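Local coordinates for protein possible metal-dependent hydrolase (Veillonella parvula, PDB 3RPC) that is probably a zinc-dependent hydrolase of the metallo-beta-lactamase superfamily, with two metal sites, whose substrate is not established, at residues V214-M227 with H252-L264. Sequence-based numbering, arbitrary orientation.
Sequences VVRKPEAKIIAVHM and HVAVPEDGETITL. With ZN (zinc ion), chain F.
Three backbone hydrogen bonds join strands 221-225 and 253-254 in parallel, with I222 beside V253 and I223 beside A254: I222 N to H252 O, A254 N to I222 O (2.8 Å) and A224 N to A254 O, the last two almost straight at N-H...O angles of 178°. Water bridges the two segments at both ends of the pairing. One water donates to K217 O and A220 O and lies 2.8 Å from H252 ND1; another donates to both A224 O and P256 O.

The first water lies in the plane of the H252 imidazole, while V214 CG1 packs over one face, 4.0 Å from the ring centroid. V214 CG2 meets V253 CG2 at 3.8 Å. On the other side of the strand pair, I223 reaches from strand 221-225 to strand 261-263. With CG1 turned anti to its carbonyl carbon (chi1 -60°), I223 CD1 meets I262 CD1 tip to tip at 4.1 Å and also touches L264 CD2, while I223 CG2 lies 3.8 Å from P256 CD. The bent K221 chain brings NZ to T263 O in a weak bond.

V225 leads into H226, whose NE2 binds zinc at 2.3 Å alongside D76, H77 and D168. The contact closes the beta-alpha-beta unit 221-225, 237-246, 253-254, with helix 237-246 against V253 and V255. Strands 253-254 and 261-263 edge two mixed sheets, consistent with the metallo-beta-lactamase fold, beside strands 221-225 and 6-11 respectively.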
loop_
_atom_site.group_PDB
_atom_site.type_symbol
_atom_site.label_atom_id
_atom_site.label_comp_id
_atom_site.label_asym_id
_atom_site.label_seq_id
_atom_site.Cartn_x
_atom_site.Cartn_y
_atom_site.Cartn_z
ATOM N N VAL A 214 -7.405 19.911 4.680
ATOM C CA VAL A 214 -7.739 20.910 5.679
ATOM C C VAL A 214 -8.925 20.450 6.528
ATOM O O VAL A 214 -8.967 20.698 7.735
ATOM C CB VAL A 214 -8.027 22.274 5.025
ATOM C CG1 VAL A 214 -8.654 23.228 6.028
ATOM C CG2 VAL A 214 -6.731 22.860 4.444
ATOM N N VAL A 215 -9.871 19.760 5.895
ATOM C CA VAL A 215 -10.998 19.195 6.627
ATOM C C VAL A 215 -10.523 18.071 7.541
ATOM O O VAL A 215 -10.921 17.991 8.709
ATOM C CB VAL A 215 -12.073 18.657 5.674
ATOM C CG1 VAL A 215 -13.151 17.900 6.448
ATOM C CG2 VAL A 215 -12.682 19.800 4.869
ATOM N N ARG A 216 -9.656 17.207 7.023
ATOM C CA ARG A 216 -9.217 16.060 7.820
ATOM C C ARG A 216 -8.343 16.464 9.000
ATOM O O ARG A 216 -8.472 15.909 10.091
ATOM C CB ARG A 216 -8.493 15.019 6.960
ATOM C CG ARG A 216 -8.367 13.649 7.625
ATOM C CD ARG A 216 -9.693 12.887 7.631
ATOM N NE ARG A 216 -10.044 12.420 6.296
ATOM C CZ ARG A 216 -10.958 12.984 5.513
ATOM N NH1 ARG A 216 -11.186 12.494 4.306
ATOM N NH2 ARG A 216 -11.650 14.038 5.939
ATOM N N LYS A 217 -7.471 17.446 8.781
ATOM C CA LYS A 217 -6.503 17.868 9.785
ATOM C C LYS A 217 -6.521 19.382 9.941
ATOM O O LYS A 217 -5.620 20.073 9.464
ATOM C CB LYS A 217 -5.100 17.391 9.395
ATOM C CG LYS A 217 -4.947 15.874 9.416
ATOM C CD LYS A 217 -5.099 15.339 10.840
ATOM C CE LYS A 217 -4.851 13.848 10.910
ATOM N NZ LYS A 217 -5.243 13.291 12.238
ATOM N N PRO A 218 -7.560 19.908 10.612
ATOM C CA PRO A 218 -7.755 21.360 10.709
ATOM C C PRO A 218 -6.644 22.099 11.450
ATOM O O PRO A 218 -6.533 23.315 11.308
ATOM C CB PRO A 218 -9.066 21.490 11.500
ATOM C CG PRO A 218 -9.729 20.172 11.374
ATOM C CD PRO A 218 -8.647 19.156 11.264
ATOM N N GLU A 219 -5.838 21.392 12.236
ATOM C CA GLU A 219 -4.788 22.062 12.991
ATOM C C GLU A 219 -3.399 21.898 12.381
ATOM O O GLU A 219 -2.432 22.463 12.881
ATOM C CB GLU A 219 -4.776 21.579 14.443
ATOM C CG GLU A 219 -6.030 21.982 15.204
ATOM C CD GLU A 219 -6.466 20.933 16.208
ATOM O OE1 GLU A 219 -7.626 20.476 16.117
ATOM O OE2 GLU A 219 -5.653 20.566 17.085
ATOM N N ALA A 220 -3.304 21.125 11.303
ATOM C CA ALA A 220 -2.009 20.872 10.681
ATOM C C ALA A 220 -1.564 22.056 9.838
ATOM O O ALA A 220 -2.388 22.791 9.284
ATOM C CB ALA A 220 -2.057 19.601 9.830
ATOM N N LYS A 221 -0.255 22.234 9.759
ATOM C CA LYS A 221 0.335 23.189 8.833
ATOM C C LYS A 221 0.551 22.447 7.525
ATOM O O LYS A 221 1.367 21.524 7.454
ATOM C CB LYS A 221 1.666 23.698 9.371
ATOM C CG LYS A 221 2.320 24.733 8.486
ATOM C CD LYS A 221 2.744 25.949 9.294
ATOM C CE LYS A 221 3.769 25.585 10.351
ATOM N NZ LYS A 221 3.965 26.690 11.324
ATOM N N ILE A 222 -0.202 22.814 6.500
ATOM C CA ILE A 222 -0.059 22.184 5.204
ATOM C C ILE A 222 0.913 22.978 4.333
ATOM O O ILE A 222 0.884 24.208 4.326
ATOM C CB ILE A 222 -1.426 22.048 4.534
ATOM C CG1 ILE A 222 -2.277 21.077 5.363
ATOM C CG2 ILE A 222 -1.268 21.592 3.105
ATOM C CD1 ILE A 222 -3.766 21.254 5.209
ATOM N N ILE A 223 1.787 22.268 3.627
ATOM C CA ILE A 223 2.765 22.903 2.751
ATOM C C ILE A 223 2.621 22.271 1.379
ATOM O O ILE A 223 2.854 21.070 1.228
ATOM C CB ILE A 223 4.211 22.697 3.280
ATOM C CG1 ILE A 223 4.345 23.303 4.681
ATOM C CG2 ILE A 223 5.225 23.332 2.330
ATOM C CD1 ILE A 223 5.701 23.049 5.369
ATOM N N ALA A 224 2.215 23.067 0.387
ATOM C CA ALA A 224 1.987 22.568 -0.966
ATOM C C ALA A 224 3.186 22.815 -1.872
ATOM O O ALA A 224 3.656 23.955 -2.004
ATOM C CB ALA A 224 0.725 23.205 -1.562
ATOM N N VAL A 225 3.670 21.747 -2.496
ATOM C CA VAL A 225 4.856 21.807 -3.350
ATOM C C VAL A 225 4.656 21.005 -4.643
ATOM O O VAL A 225 3.518 20.687 -5.000
ATOM C CB VAL A 225 6.122 21.330 -2.591
ATOM C CG1 VAL A 225 6.375 22.224 -1.374
ATOM C CG2 VAL A 225 5.992 19.868 -2.167
ATOM N N HIS A 226 5.748 20.687 -5.340
ATOM C CA HIS A 226 5.707 19.927 -6.598
ATOM C C HIS A 226 5.047 20.733 -7.723
ATOM O O HIS A 226 4.303 20.199 -8.544
ATOM C CB HIS A 226 5.017 18.558 -6.397
ATOM C CG HIS A 226 5.429 17.510 -7.391
ATOM N ND1 HIS A 226 5.242 17.655 -8.748
ATOM C CD2 HIS A 226 5.998 16.289 -7.222
ATOM C CE1 HIS A 226 5.689 16.580 -9.374
ATOM N NE2 HIS A 226 6.152 15.735 -8.470
HETATM N N MSE A 227 5.359 22.027 -7.779
HETATM C CA MSE A 227 4.750 22.902 -8.773
HETATM C C MSE A 227 5.754 23.758 -9.540
HETATM O O MSE A 227 6.899 23.940 -9.111
HETATM C CB MSE A 227 3.717 23.808 -8.104
HETATM C CG MSE A 227 2.498 23.025 -7.629
HETATM SE SE MSE A 227 1.194 24.057 -6.615
HETATM C CE MSE A 227 2.138 24.114 -4.918
ATOM N N HIS A 252 -4.191 27.830 6.738
ATOM C CA HIS A 252 -3.892 26.402 6.864
ATOM C C HIS A 252 -2.854 25.913 5.864
ATOM O O HIS A 252 -2.203 24.900 6.100
ATOM C CB HIS A 252 -5.161 25.568 6.648
ATOM C CG HIS A 252 -6.238 25.828 7.645
ATOM N ND1 HIS A 252 -6.512 24.969 8.690
ATOM C CD2 HIS A 252 -7.136 26.837 7.741
ATOM C CE1 HIS A 252 -7.525 25.447 9.393
ATOM N NE2 HIS A 252 -7.921 26.580 8.838
ATOM N N VAL A 253 -2.734 26.609 4.736
ATOM C CA VAL A 253 -1.958 26.115 3.601
ATOM C C VAL A 253 -0.894 27.107 3.148
ATOM O O VAL A 253 -1.216 28.226 2.722
ATOM C CB VAL A 253 -2.859 25.827 2.386
ATOM C CG1 VAL A 253 -2.025 25.247 1.234
ATOM C CG2 VAL A 253 -3.992 24.870 2.777
ATOM N N ALA A 254 0.367 26.687 3.236
ATOM C CA ALA A 254 1.484 27.485 2.737
ATOM C C ALA A 254 1.837 27.037 1.326
ATOM O O ALA A 254 1.769 25.846 1.003
ATOM C CB ALA A 254 2.686 27.338 3.648
ATOM N N VAL A 255 2.208 27.997 0.488
ATOM C CA VAL A 255 2.687 27.716 -0.861
ATOM C C VAL A 255 4.055 28.377 -0.995
ATOM O O VAL A 255 4.167 29.498 -1.498
ATOM C CB VAL A 255 1.726 28.269 -1.931
ATOM C CG1 VAL A 255 2.170 27.843 -3.320
ATOM C CG2 VAL A 255 0.295 27.804 -1.653
ATOM N N PRO A 256 5.105 27.698 -0.517
ATOM C CA PRO A 256 6.405 28.382 -0.479
ATOM C C PRO A 256 7.007 28.596 -1.857
ATOM O O PRO A 256 6.834 27.776 -2.755
ATOM C CB PRO A 256 7.283 27.418 0.325
ATOM C CG PRO A 256 6.647 26.058 0.069
ATOM C CD PRO A 256 5.165 26.354 0.078
ATOM N N GLU A 257 7.722 29.708 -2.013
ATOM C CA GLU A 257 8.519 29.919 -3.203
ATOM C C GLU A 257 9.747 29.017 -3.159
ATOM O O GLU A 257 10.149 28.534 -2.099
ATOM C CB GLU A 257 8.978 31.374 -3.279
ATOM C CG GLU A 257 7.843 32.383 -3.345
ATOM C CD GLU A 257 7.024 32.281 -4.612
ATOM O OE1 GLU A 257 7.529 31.782 -5.633
ATOM O OE2 GLU A 257 5.850 32.703 -4.592
ATOM N N ASP A 258 10.352 28.806 -4.319
ATOM C CA ASP A 258 11.623 28.103 -4.370
ATOM C C ASP A 258 12.622 28.884 -3.531
ATOM O O ASP A 258 12.811 30.082 -3.760
ATOM C CB ASP A 258 12.117 28.015 -5.812
ATOM C CG ASP A 258 11.307 27.040 -6.663
ATOM O OD1 ASP A 258 10.368 26.391 -6.141
ATOM O OD2 ASP A 258 11.630 26.907 -7.865
ATOM N N GLY A 259 13.262 28.212 -2.575
ATOM C CA GLY A 259 14.256 28.839 -1.713
ATOM C C GLY A 259 13.691 29.351 -0.397
ATOM O O GLY A 259 14.447 29.736 0.495
ATOM N N GLU A 260 12.365 29.355 -0.265
ATOM C CA GLU A 260 11.724 29.868 0.945
ATOM C C GLU A 260 11.763 28.892 2.116
ATOM O O GLU A 260 11.528 27.696 1.951
ATOM C CB GLU A 260 10.266 30.254 0.656
ATOM C CG GLU A 260 9.496 30.728 1.880
ATOM C CD GLU A 260 8.081 31.181 1.547
ATOM O OE1 GLU A 260 7.759 31.365 0.351
ATOM O OE2 GLU A 260 7.280 31.351 2.491
ATOM N N THR A 261 12.035 29.415 3.306
ATOM C CA THR A 261 12.050 28.613 4.521
ATOM C C THR A 261 10.808 28.857 5.370
ATOM O O THR A 261 10.403 30.004 5.595
ATOM C CB THR A 261 13.297 28.932 5.359
ATOM O OG1 THR A 261 14.463 28.543 4.628
ATOM C CG2 THR A 261 13.265 28.191 6.698
ATOM N N ILE A 262 10.204 27.764 5.825
ATOM C CA ILE A 262 9.069 27.808 6.739
ATOM C C ILE A 262 9.475 27.168 8.062
ATOM O O ILE A 262 9.900 26.013 8.096
ATOM C CB ILE A 262 7.860 27.046 6.166
ATOM C CG1 ILE A 262 7.442 27.661 4.833
ATOM C CG2 ILE A 262 6.706 27.046 7.161
ATOM C CD1 ILE A 262 6.401 26.850 4.079
ATOM N N THR A 263 9.368 27.934 9.147
ATOM C CA THR A 263 9.679 27.426 10.479
ATOM C C THR A 263 8.523 26.559 10.960
ATOM O O THR A 263 7.367 26.962 10.867
ATOM C CB THR A 263 9.923 28.582 11.472
ATOM O OG1 THR A 263 11.074 29.331 11.058
ATOM C CG2 THR A 263 10.157 28.040 12.881
ATOM N N LEU A 264 8.831 25.362 11.450
ATOM C CA LEU A 264 7.797 24.396 11.813
ATOM C C LEU A 264 7.520 24.366 13.312
ATOM O O LEU A 264 8.289 24.871 14.128
ATOM C CB LEU A 264 8.178 22.994 11.323
ATOM C CG LEU A 264 8.448 22.876 9.819
ATOM C CD1 LEU A 264 8.860 21.457 9.443
ATOM C CD2 LEU A 264 7.250 23.329 9.007
ATOM O OXT LEU A 264 6.504 23.820 13.738
HETATM ZN ZN ZN F . 6.840 13.677 -9.119
HETATM O O HOH W 1 -5.049 22.565 8.320
HETATM O O HOH W 2 5.761 29.311 10.531
HETATM O O HOH W 3 5.315 25.538 -3.552
HETATM O O HOH W 4 8.810 24.394 -7.027
HETATM O O HOH W 5 7.437 11.974 -10.551
HETATM O O HOH W 6 4.862 13.740 -10.748
#